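Local coordinates for protein adenylate isopentenyltransferase (Humulus lupulus, PDB 3A8T) that transfers an isopentenyl group from dimethylallyl diphosphate to ATP, ADP or AMP in cytokinin biosynthesis, at residues A[207-218]-A[228-238]. Sequence-based numbering, arbitrary orientation.
Sequences LAEFYSPEDEDH and LRKAIGVPEFD. With ATP (adenosine-5'-triphosphate), chain B.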
ATOM      1  N   LEU A 207      14.916   8.562  -4.058  1.00 21.68           N
ATOM      2  CA  LEU A 207      15.446   7.427  -4.778  1.00 19.48           C
ATOM      3  C   LEU A 207      16.901   7.672  -5.167  1.00 20.51           C
ATOM      4  O   LEU A 207      17.694   6.734  -5.208  1.00 22.27           O
ATOM      5  CB  LEU A 207      14.557   7.150  -6.010  1.00 19.81           C
ATOM      6  CG  LEU A 207      13.091   6.698  -5.832  1.00 17.35           C
ATOM      7  CD1 LEU A 207      12.391   6.876  -7.093  1.00 15.53           C
ATOM      8  CD2 LEU A 207      12.967   5.207  -5.417  1.00 17.94           C
ATOM      9  N   ALA A 208      17.269   8.916  -5.466  1.00 19.67           N
ATOM     10  CA  ALA A 208      18.663   9.200  -5.814  1.00 20.57           C
ATOM     11  C   ALA A 208      19.544   8.930  -4.604  1.00 21.27           C
ATOM     12  O   ALA A 208      20.665   8.479  -4.752  1.00 23.31           O
ATOM     13  CB  ALA A 208      18.847  10.682  -6.283  1.00 17.47           C
ATOM     14  N   GLU A 209      19.032   9.198  -3.409  1.00 23.66           N
ATOM     15  CA  GLU A 209      19.802   8.995  -2.178  1.00 25.62           C
ATOM     16  C   GLU A 209      19.828   7.510  -1.805  1.00 25.40           C
ATOM     17  O   GLU A 209      20.786   7.019  -1.200  1.00 25.06           O
ATOM     18  CB  GLU A 209      19.207   9.834  -1.039  1.00 29.41           C
ATOM     19  CG  GLU A 209      19.850   9.607   0.326  1.00 37.48           C
ATOM     20  CD  GLU A 209      21.301  10.165   0.431  1.00 43.36           C
ATOM     21  OE1 GLU A 209      21.586  11.260  -0.132  1.00 46.44           O
ATOM     22  OE2 GLU A 209      22.158   9.515   1.090  1.00 46.43           O
ATOM     23  N   PHE A 210      18.784   6.791  -2.200  1.00 24.02           N
ATOM     24  CA  PHE A 210      18.682   5.356  -1.926  1.00 24.45           C
ATOM     25  C   PHE A 210      19.631   4.563  -2.858  1.00 26.18           C
ATOM     26  O   PHE A 210      20.164   3.480  -2.519  1.00 23.23           O
ATOM     27  CB  PHE A 210      17.259   4.917  -2.192  1.00 23.49           C
ATOM     28  CG  PHE A 210      16.961   3.532  -1.737  1.00 23.05           C
ATOM     29  CD1 PHE A 210      16.977   3.205  -0.355  1.00 22.52           C
ATOM     30  CD2 PHE A 210      16.641   2.546  -2.656  1.00 20.43           C
ATOM     31  CE1 PHE A 210      16.674   1.910   0.081  1.00 20.61           C
ATOM     32  CE2 PHE A 210      16.338   1.243  -2.229  1.00 20.08           C
ATOM     33  CZ  PHE A 210      16.352   0.918  -0.884  1.00 20.88           C
ATOM     34  N   TYR A 211      19.848   5.158  -4.030  1.00 26.75           N
ATOM     35  CA  TYR A 211      20.676   4.583  -5.060  1.00 27.16           C
ATOM     36  C   TYR A 211      22.072   4.266  -4.590  1.00 27.85           C
ATOM     37  O   TYR A 211      22.688   5.039  -3.874  1.00 29.26           O
ATOM     38  CB  TYR A 211      20.730   5.528  -6.258  1.00 26.61           C
ATOM     39  CG  TYR A 211      21.402   4.918  -7.455  1.00 25.74           C
ATOM     40  CD1 TYR A 211      20.735   4.000  -8.279  1.00 26.25           C
ATOM     41  CD2 TYR A 211      22.740   5.200  -7.725  1.00 26.31           C
ATOM     42  CE1 TYR A 211      21.388   3.387  -9.342  1.00 24.82           C
ATOM     43  CE2 TYR A 211      23.394   4.601  -8.762  1.00 23.88           C
ATOM     44  CZ  TYR A 211      22.729   3.712  -9.565  1.00 24.74           C
ATOM     45  OH  TYR A 211      23.426   3.205 -10.604  1.00 25.86           O
ATOM     46  N   SER A 212      22.578   3.133  -5.047  1.00 29.87           N
ATOM     47  CA  SER A 212      23.904   2.660  -4.671  1.00 32.20           C
ATOM     48  C   SER A 212      24.535   1.741  -5.716  1.00 33.21           C
ATOM     49  O   SER A 212      23.999   0.683  -6.026  1.00 31.90           O
ATOM     50  CB  SER A 212      23.788   1.925  -3.341  1.00 32.58           C
ATOM     51  OG  SER A 212      24.874   1.079  -3.129  1.00 34.14           O
ATOM     52  N   PRO A 213      25.685   2.135  -6.276  1.00 35.89           N
ATOM     53  CA  PRO A 213      26.315   1.275  -7.276  1.00 36.96           C
ATOM     54  C   PRO A 213      26.776  -0.091  -6.745  1.00 39.25           C
ATOM     55  O   PRO A 213      27.197  -0.908  -7.521  1.00 39.33           O
ATOM     56  CB  PRO A 213      27.451   2.124  -7.790  1.00 37.25           C
ATOM     57  CG  PRO A 213      26.920   3.557  -7.625  1.00 37.07           C
ATOM     58  CD  PRO A 213      26.350   3.451  -6.225  1.00 37.06           C
ATOM     59  N   GLU A 214      26.720  -0.350  -5.433  1.00 41.84           N
ATOM     60  CA  GLU A 214      27.073  -1.690  -4.970  1.00 44.12           C
ATOM     61  C   GLU A 214      25.853  -2.622  -5.118  1.00 43.80           C
ATOM     62  O   GLU A 214      25.906  -3.789  -4.753  1.00 45.16           O
ATOM     63  CB  GLU A 214      27.566  -1.739  -3.509  1.00 47.38           C
ATOM     64  CG  GLU A 214      27.769  -3.232  -3.068  1.00 52.99           C
ATOM     65  CD  GLU A 214      28.801  -3.517  -1.953  1.00 56.29           C
ATOM     66  OE1 GLU A 214      28.784  -2.801  -0.918  1.00 57.48           O
ATOM     67  OE2 GLU A 214      29.599  -4.488  -2.116  1.00 56.80           O
ATOM     68  N   ASP A 215      24.734  -2.120  -5.625  1.00 42.66           N
ATOM     69  CA  ASP A 215      23.582  -2.998  -5.828  1.00 41.09           C
ATOM     70  C   ASP A 215      23.710  -3.763  -7.135  1.00 38.48           C
ATOM     71  O   ASP A 215      24.014  -3.210  -8.175  1.00 37.40           O
ATOM     72  CB  ASP A 215      22.257  -2.225  -5.791  1.00 42.25           C
ATOM     73  CG  ASP A 215      21.829  -1.901  -4.374  1.00 43.13           C
ATOM     74  OD1 ASP A 215      21.926  -2.807  -3.505  1.00 44.51           O
ATOM     75  OD2 ASP A 215      21.404  -0.751  -4.132  1.00 43.03           O
ATOM     76  N   GLU A 216      23.441  -5.049  -7.069  1.00 37.64           N
ATOM     77  CA  GLU A 216      23.596  -5.887  -8.233  1.00 37.46           C
ATOM     78  C   GLU A 216      22.325  -6.152  -9.030  1.00 34.72           C
ATOM     79  O   GLU A 216      22.356  -6.967  -9.951  1.00 34.33           O
ATOM     80  CB  GLU A 216      24.229  -7.219  -7.775  1.00 41.29           C
ATOM     81  CG  GLU A 216      25.552  -7.010  -6.968  1.00 47.43           C
ATOM     82  CD  GLU A 216      26.146  -8.290  -6.359  1.00 50.41           C
ATOM     83  OE1 GLU A 216      27.126  -8.161  -5.575  1.00 51.48           O
ATOM     84  OE2 GLU A 216      25.651  -9.410  -6.663  1.00 51.70           O
ATOM     85  N   ASP A 217      21.230  -5.472  -8.697  1.00 29.89           N
ATOM     86  CA  ASP A 217      19.950  -5.720  -9.383  1.00 28.10           C
ATOM     87  C   ASP A 217      19.431  -4.614 -10.310  1.00 26.36           C
ATOM     88  O   ASP A 217      18.240  -4.653 -10.638  1.00 23.70           O
ATOM     89  CB  ASP A 217      18.830  -5.972  -8.361  1.00 26.51           C
ATOM     90  CG  ASP A 217      18.644  -4.776  -7.378  1.00 27.56           C
ATOM     91  OD1 ASP A 217      19.028  -3.643  -7.730  1.00 28.54           O
ATOM     92  OD2 ASP A 217      18.133  -4.953  -6.253  1.00 25.13           O
ATOM     93  N   HIS A 218      20.287  -3.660 -10.693  1.00 24.90           N
ATOM     94  CA  HIS A 218      19.871  -2.499 -11.490  1.00 26.21           C
ATOM     95  C   HIS A 218      19.203  -2.778 -12.807  1.00 28.07           C
ATOM     96  O   HIS A 218      18.373  -1.977 -13.273  1.00 26.82           O
ATOM     97  CB  HIS A 218      21.040  -1.524 -11.708  1.00 26.11           C
ATOM     98  CG  HIS A 218      21.527  -0.875 -10.445  1.00 25.82           C
ATOM     99  ND1 HIS A 218      22.842  -0.499 -10.265  1.00 27.40           N
ATOM    100  CD2 HIS A 218      20.886  -0.557  -9.298  1.00 21.94           C
ATOM    101  CE1 HIS A 218      22.994   0.013  -9.059  1.00 24.46           C
ATOM    102  NE2 HIS A 218      21.821  -0.011  -8.450  1.00 25.82           N
ATOM    103  N   LEU A 228      12.554  -4.461  -0.068  1.00 21.39           N
ATOM    104  CA  LEU A 228      12.257  -3.060  -0.383  1.00 20.88           C
ATOM    105  C   LEU A 228      12.720  -2.665  -1.796  1.00 20.52           C
ATOM    106  O   LEU A 228      12.182  -1.758  -2.393  1.00 19.64           O
ATOM    107  CB  LEU A 228      12.899  -2.120   0.643  1.00 19.44           C
ATOM    108  CG  LEU A 228      12.520  -0.641   0.450  1.00 20.19           C
ATOM    109  CD1 LEU A 228      11.041  -0.532   0.541  1.00 19.36           C
ATOM    110  CD2 LEU A 228      13.123   0.263   1.480  1.00 13.20           C
ATOM    111  N   ARG A 229      13.710  -3.365  -2.341  1.00 21.02           N
ATOM    112  CA  ARG A 229      14.171  -3.005  -3.667  1.00 20.77           C
ATOM    113  C   ARG A 229      13.159  -3.409  -4.765  1.00 21.33           C
ATOM    114  O   ARG A 229      13.342  -3.083  -5.918  1.00 22.01           O
ATOM    115  CB  ARG A 229      15.588  -3.566  -3.904  1.00 20.11           C
ATOM    116  CG  ARG A 229      16.593  -2.898  -3.018  1.00 18.34           C
ATOM    117  CD  ARG A 229      18.038  -3.119  -3.446  1.00 20.15           C
ATOM    118  NE  ARG A 229      18.259  -2.759  -4.838  1.00 21.85           N
ATOM    119  CZ  ARG A 229      18.346  -1.513  -5.315  1.00 21.45           C
ATOM    120  NH1 ARG A 229      18.260  -0.445  -4.515  1.00 21.54           N
ATOM    121  NH2 ARG A 229      18.406  -1.333  -6.626  1.00 22.18           N
ATOM    122  N   LYS A 230      12.099  -4.118  -4.379  1.00 20.75           N
ATOM    123  CA  LYS A 230      11.016  -4.475  -5.291  1.00 22.06           C
ATOM    124  C   LYS A 230       9.990  -3.327  -5.489  1.00 21.93           C
ATOM    125  O   LYS A 230       9.256  -3.353  -6.463  1.00 22.84           O
ATOM    126  CB  LYS A 230      10.204  -5.656  -4.762  1.00 21.59           C
ATOM    127  CG  LYS A 230      10.974  -6.944  -4.638  1.00 24.69           C
ATOM    128  CD  LYS A 230      10.065  -8.017  -4.081  1.00 23.38           C
ATOM    129  CE  LYS A 230       9.489  -8.834  -5.203  1.00 24.91           C
ATOM    130  NZ  LYS A 230       8.430  -9.749  -4.688  1.00 30.78           N
ATOM    131  N   ALA A 231       9.937  -2.363  -4.569  1.00 21.07           N
ATOM    132  CA  ALA A 231       8.991  -1.243  -4.584  1.00 20.30           C
ATOM    133  C   ALA A 231       8.859  -0.586  -5.930  1.00 19.93           C
ATOM    134  O   ALA A 231       9.872  -0.339  -6.563  1.00 21.39           O
ATOM    135  CB  ALA A 231       9.426  -0.220  -3.545  1.00 18.45           C
ATOM    136  N   ILE A 232       7.634  -0.304  -6.399  1.00 20.71           N
ATOM    137  CA  ILE A 232       7.515   0.343  -7.719  1.00 22.64           C
ATOM    138  C   ILE A 232       8.216   1.708  -7.606  1.00 22.33           C
ATOM    139  O   ILE A 232       8.011   2.446  -6.634  1.00 22.33           O
ATOM    140  CB  ILE A 232       6.041   0.596  -8.195  1.00 24.12           C
ATOM    141  CG1 ILE A 232       5.231  -0.690  -8.268  1.00 24.65           C
ATOM    142  CG2 ILE A 232       6.059   1.179  -9.573  1.00 23.76           C
ATOM    143  CD1 ILE A 232       5.792  -1.664  -9.110  1.00 24.52           C
ATOM    144  N   GLY A 233       9.063   2.019  -8.590  1.00 21.49           N
ATOM    145  CA  GLY A 233       9.818   3.262  -8.561  1.00 18.17           C
ATOM    146  C   GLY A 233      11.297   2.982  -8.464  1.00 18.61           C
ATOM    147  O   GLY A 233      12.143   3.627  -9.115  1.00 19.53           O
ATOM    148  N   VAL A 234      11.648   1.963  -7.697  1.00 17.46           N
ATOM    149  CA  VAL A 234      13.072   1.720  -7.594  1.00 17.56           C
ATOM    150  C   VAL A 234      13.741   1.199  -8.858  1.00 17.10           C
ATOM    151  O   VAL A 234      14.750   1.701  -9.263  1.00 18.82           O
ATOM    152  CB  VAL A 234      13.409   0.746  -6.490  1.00 15.56           C
ATOM    153  CG1 VAL A 234      14.888   0.642  -6.399  1.00 11.50           C
ATOM    154  CG2 VAL A 234      12.785   1.187  -5.166  1.00 15.51           C
ATOM    155  N   PRO A 235      13.193   0.134  -9.452  1.00 17.52           N
ATOM    156  CA  PRO A 235      13.780  -0.445 -10.685  1.00 17.56           C
ATOM    157  C   PRO A 235      13.728   0.540 -11.851  1.00 17.18           C
ATOM    158  O   PRO A 235      14.690   0.625 -12.620  1.00 17.90           O
ATOM    159  CB  PRO A 235      12.922  -1.698 -10.964  1.00 16.91           C
ATOM    160  CG  PRO A 235      11.945  -1.834  -9.708  1.00 14.53           C
ATOM    161  CD  PRO A 235      11.858  -0.428  -9.147  1.00 16.98           C
ATOM    162  N   GLU A 236      12.632   1.318 -11.914  1.00 18.13           N
ATOM    163  CA  GLU A 236      12.396   2.305 -12.979  1.00 19.00           C
ATOM    164  C   GLU A 236      13.452   3.394 -12.932  1.00 19.00           C
ATOM    165  O   GLU A 236      14.086   3.694 -13.958  1.00 20.48           O
ATOM    166  CB  GLU A 236      10.983   2.921 -12.904  1.00 21.77           C
ATOM    167  CG  GLU A 236       9.841   1.948 -13.042  1.00 20.82           C
ATOM    168  CD  GLU A 236       9.488   1.212 -11.738  1.00 25.55           C
ATOM    169  OE1 GLU A 236      10.280   1.188 -10.747  1.00 25.43           O
ATOM    170  OE2 GLU A 236       8.381   0.647 -11.697  1.00 25.08           O
ATOM    171  N   PHE A 237      13.667   3.976 -11.759  1.00 17.83           N
ATOM    172  CA  PHE A 237      14.699   4.990 -11.706  1.00 16.93           C
ATOM    173  C   PHE A 237      16.096   4.463 -11.788  1.00 16.78           C
ATOM    174  O   PHE A 237      16.973   5.187 -12.223  1.00 17.31           O
ATOM    175  CB  PHE A 237      14.493   5.959 -10.532  1.00 16.96           C
ATOM    176  CG  PHE A 237      13.654   7.162 -10.939  1.00 22.05           C
ATOM    177  CD1 PHE A 237      14.159   8.090 -11.883  1.00 20.84           C
ATOM    178  CD2 PHE A 237      12.302   7.287 -10.535  1.00 21.98           C
ATOM    179  CE1 PHE A 237      13.332   9.100 -12.419  1.00 23.07           C
ATOM    180  CE2 PHE A 237      11.482   8.287 -11.063  1.00 21.30           C
ATOM    181  CZ  PHE A 237      11.991   9.193 -12.008  1.00 21.99           C
ATOM    182  N   ASP A 238      16.326   3.215 -11.383  1.00 17.32           N
ATOM    183  CA  ASP A 238      17.682   2.626 -11.517  1.00 18.69           C
ATOM    184  C   ASP A 238      18.067   2.652 -13.016  1.00 20.38           C
ATOM    185  O   ASP A 238      19.220   2.912 -13.396  1.00 22.96           O
ATOM    186  CB  ASP A 238      17.744   1.178 -10.992  1.00 16.92           C
ATOM    187  CG  ASP A 238      17.746   1.102  -9.459  1.00 19.18           C
ATOM    188  OD1 ASP A 238      17.945   2.154  -8.799  1.00 20.63           O
ATOM    189  OD2 ASP A 238      17.549  -0.003  -8.896  1.00 21.13           O
TER
HETATM  190  PG  ATP B 800       3.122 -10.930  -5.237  1.00 48.05           P
HETATM  191  O1G ATP B 800       3.289 -12.056  -4.264  1.00 48.83           O
HETATM  192  O2G ATP B 800       4.607 -10.344  -5.567  1.00 47.02           O
HETATM  193  O3G ATP B 800       2.467 -11.463  -6.612  1.00 48.63           O
HETATM  194  PB  ATP B 800       1.692  -9.851  -3.144  1.00 31.98           P
HETATM  195  O1B ATP B 800       0.417 -10.481  -2.984  1.00 34.73           O
HETATM  196  O2B ATP B 800       2.750 -10.690  -2.375  1.00 34.85           O
HETATM  197  O3B ATP B 800       2.100  -9.736  -4.684  1.00 41.04           O
HETATM  198  PA  ATP B 800       1.464  -7.050  -3.375  1.00 28.06           P
HETATM  199  O1A ATP B 800       0.520  -7.172  -4.475  1.00 25.62           O
HETATM  200  O2A ATP B 800       0.901  -5.870  -2.411  1.00 29.31           O
HETATM  201  O3A ATP B 800       1.616  -8.393  -2.429  1.00 32.49           O
HETATM  202  O5' ATP B 800       2.917  -6.499  -3.855  1.00 28.79           O
HETATM  203  C5' ATP B 800       3.370  -7.072  -5.050  1.00 26.02           C
HETATM  204  C4' ATP B 800       4.392  -6.113  -5.630  1.00 25.79           C
HETATM  205  O4' ATP B 800       3.761  -4.846  -5.853  1.00 25.90           O
HETATM  206  C3' ATP B 800       5.583  -5.793  -4.694  1.00 26.66           C
HETATM  207  O3' ATP B 800       6.624  -6.754  -4.848  1.00 29.71           O
HETATM  208  C2' ATP B 800       5.981  -4.377  -5.144  1.00 24.24           C
HETATM  209  O2' ATP B 800       6.848  -4.442  -6.223  1.00 26.76           O
HETATM  210  C1' ATP B 800       4.680  -3.724  -5.551  1.00 24.27           C
HETATM  211  N9  ATP B 800       4.144  -2.886  -4.443  1.00 24.81           N
HETATM  212  C8  ATP B 800       3.185  -3.263  -3.503  1.00 26.13           C
HETATM  213  N7  ATP B 800       3.020  -2.316  -2.603  1.00 28.54           N
HETATM  214  C5  ATP B 800       3.846  -1.271  -2.896  1.00 27.22           C
HETATM  215  C6  ATP B 800       4.143   0.025  -2.315  1.00 27.05           C
HETATM  216  N6  ATP B 800       3.533   0.479  -1.173  1.00 25.58           N
HETATM  217  N1  ATP B 800       5.062   0.799  -2.932  1.00 25.98           N
HETATM  218  C2  ATP B 800       5.678   0.400  -4.037  1.00 25.07           C
HETATM  219  N3  ATP B 800       5.444  -0.784  -4.608  1.00 23.79           N
HETATM  220  C4  ATP B 800       4.569  -1.636  -4.098  1.00 24.83           C
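Asp217 meets the guanidinium of Arg229 side-on: Arg229 NE donates to Asp217 OD2 at 2.6 Å, the straighter of the two bonds. Arg229 NH2 reaches Asp217 OD1, also at 2.6 Å, and each oxygen uses its syn lone pair. The two planes lie 21° apart, so the pair is nearly coplanar, and two bonds fix the rotation of the head group. A bend at chi3 (53°) turns the arginine chain into this position. Asp215 stacks its carboxylate over one guanidinium face, OD2 standing 3.2 Å from Arg229 NH1; no N-H points at it, which makes this a purely ionic pair. Asp238 OD2 takes a weak bond from Arg229 NH2 and also pairs with Arg225, while Asp238 OD1 lies in the plane of the Tyr211 ring, 3.4 Å from Tyr211 CD1. The Phe210 ring, though within 16° of the guanidinium plane, meets it obliquely, Phe210 CE2 coming to 3.4 Å from Arg229 NH1. Apart from these charges, Leu207 sends CD1 against Phe237 CD2 (3.5 Å) and CD2 toward Val234 CG2, joining helix 203-210 to the start of helix 234-243. Just beyond Arg229 in the chain, Lys230 O accepts a hydrogen bond from ATP O2' and Ile232 N donates one to ATP N3. The arrangement is a salt-bridge network of Asp215, Asp217, Arg229 and Asp238, adjoining the ATP-binding residues Lys230 to Ile232 of this IPP transferase-family enzyme.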